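Local structure of beta-d-glucoside glucohydrolase (Hypocrea jecorina, 3ZZ1) at residues Q220-L223 with K224-G228. The protein probably hydrolyses terminal, non-reducing beta-D-glucosyl residues to release beta-D-glucose, as a secreted family 3 beta-glucosidase of the cellulose degradation pathway. Residues are numbered along the deposited sequence; the frame is centred on the assembly and turned at random.
Sequences QTVL and KDQLG
Q220 and D225 are joined twice, once through the backbone, where the helix is wound in wide pi-type turns, and once through their side chains. The amide N of D225 bonds to Q220 O at 2.8 Å, five residues back, while K224 N reaches that same oxygen only weakly. The i+5 pattern continues as Q226 N meets T221 O at 2.7 Å and L227 N meets V222 O at 2.8 Å; the last is the straightest, with an N-H...O angle of 149°.

Among the side chains, Q220 NE2 donates to D225 OD1 at 3.1 Å; the short carboxylate of D225 suits an acceptor one wide turn on. That oxygen lies nearly in the plane of the amide, yet the donor approaches from above the carboxylate plane, the two planes being 54° apart. A bend at chi2 (62°) turns the glutamine amide back over the following turn. Glutamine suits the position because its amide both donates and accepts: OE1 takes a bond from a water whose oxygen lies 2.8 Å from K224 NZ, from which it accepts. The long, extended lysine carries its charge past Q220 to a salt bridge with D252 and a bond to G250 O.

Aliphatic V222, L223 and L227 suit their buried positions: L223 CD1 lies 4.2 Å from L227 CD1, V222 and L223 pack on Y160 of strand 154-160, and L227 on helix 178-194. G228 leaves the helical conformation with positive phi, which glycine adopts readily. This is a pi-helical C-terminal turn of helix 216-226, between parallel strands 199-202 and 232-235 in the TIM-barrel-like N-terminal domain of family 3 glycosidases.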
loop_
_atom_site.group_PDB
_atom_site.type_symbol
_atom_site.label_atom_id
_atom_site.label_comp_id
_atom_site.label_asym_id
_atom_site.label_seq_id
_atom_site.Cartn_x
_atom_site.Cartn_y
_atom_site.Cartn_z
ATOM N N GLN A 220 1.231 23.270 -3.985
ATOM C CA GLN A 220 1.142 24.038 -5.223
ATOM C C GLN A 220 2.307 23.753 -6.156
ATOM O O GLN A 220 2.099 23.335 -7.293
ATOM C CB GLN A 220 1.021 25.543 -4.943
ATOM C CG GLN A 220 0.743 26.392 -6.183
ATOM C CD GLN A 220 -0.583 26.047 -6.846
ATOM O OE1 GLN A 220 -1.639 26.070 -6.213
ATOM N NE2 GLN A 220 -0.529 25.716 -8.128
ATOM N N THR A 221 3.529 23.975 -5.678
ATOM C CA THR A 221 4.703 23.855 -6.535
ATOM C C THR A 221 4.974 22.404 -6.925
ATOM O O THR A 221 5.062 22.098 -8.111
ATOM C CB THR A 221 5.948 24.518 -5.901
ATOM O OG1 THR A 221 5.672 25.900 -5.661
ATOM C CG2 THR A 221 7.154 24.414 -6.827
ATOM N N VAL A 222 5.079 21.513 -5.942
ATOM C CA VAL A 222 5.392 20.112 -6.238
ATOM C C VAL A 222 4.222 19.353 -6.878
ATOM O O VAL A 222 4.311 18.945 -8.032
ATOM C CB VAL A 222 5.926 19.347 -5.002
ATOM C CG1 VAL A 222 6.319 17.922 -5.384
ATOM C CG2 VAL A 222 7.119 20.073 -4.398
ATOM N N LEU A 223 3.137 19.166 -6.132
ATOM C CA LEU A 223 2.022 18.346 -6.607
ATOM C C LEU A 223 1.359 18.929 -7.851
ATOM O O LEU A 223 1.179 18.237 -8.847
ATOM C CB LEU A 223 0.985 18.112 -5.496
ATOM C CG LEU A 223 -0.281 17.289 -5.792
ATOM C CD1 LEU A 223 0.033 15.898 -6.333
ATOM C CD2 LEU A 223 -1.145 17.179 -4.540
ATOM N N LYS A 224 1.016 20.210 -7.791
ATOM C CA LYS A 224 0.210 20.810 -8.844
ATOM C C LYS A 224 1.020 21.341 -10.023
ATOM O O LYS A 224 0.606 21.188 -11.171
ATOM C CB LYS A 224 -0.720 21.888 -8.270
ATOM C CG LYS A 224 -1.886 21.307 -7.478
ATOM C CD LYS A 224 -2.803 22.384 -6.925
ATOM C CE LYS A 224 -3.950 21.760 -6.143
ATOM N NZ LYS A 224 -4.933 22.776 -5.681
ATOM N N ASP A 225 2.163 21.964 -9.738
ATOM C CA ASP A 225 2.965 22.598 -10.782
ATOM C C ASP A 225 4.030 21.668 -11.372
ATOM O O ASP A 225 4.200 21.606 -12.590
ATOM C CB ASP A 225 3.596 23.901 -10.273
ATOM C CG ASP A 225 2.564 24.990 -10.001
ATOM O OD1 ASP A 225 1.382 24.805 -10.349
ATOM O OD2 ASP A 225 2.940 26.039 -9.445
ATOM N N GLN A 226 4.739 20.946 -10.513
ATOM C CA GLN A 226 5.805 20.065 -10.973
ATOM C C GLN A 226 5.283 18.707 -11.437
ATOM O O GLN A 226 5.734 18.194 -12.460
ATOM C CB GLN A 226 6.890 19.922 -9.909
ATOM C CG GLN A 226 7.778 21.158 -9.814
ATOM C CD GLN A 226 8.726 21.131 -8.636
ATOM O OE1 GLN A 226 9.636 21.956 -8.546
ATOM N NE2 GLN A 226 8.523 20.188 -7.725
ATOM N N LEU A 227 4.331 18.138 -10.696
ATOM C CA LEU A 227 3.708 16.865 -11.085
ATOM C C LEU A 227 2.508 17.051 -12.016
ATOM O O LEU A 227 1.944 16.071 -12.507
ATOM C CB LEU A 227 3.304 16.034 -9.855
ATOM C CG LEU A 227 4.366 15.556 -8.857
ATOM C CD1 LEU A 227 3.747 14.575 -7.875
ATOM C CD2 LEU A 227 5.539 14.916 -9.570
ATOM N N GLY A 228 2.119 18.303 -12.252
ATOM C CA GLY A 228 1.022 18.628 -13.165
ATOM C C GLY A 228 -0.322 18.020 -12.805
ATOM O O GLY A 228 -1.083 17.641 -13.685
HETATM O O HOH W 1 -4.535 25.270 -6.937
#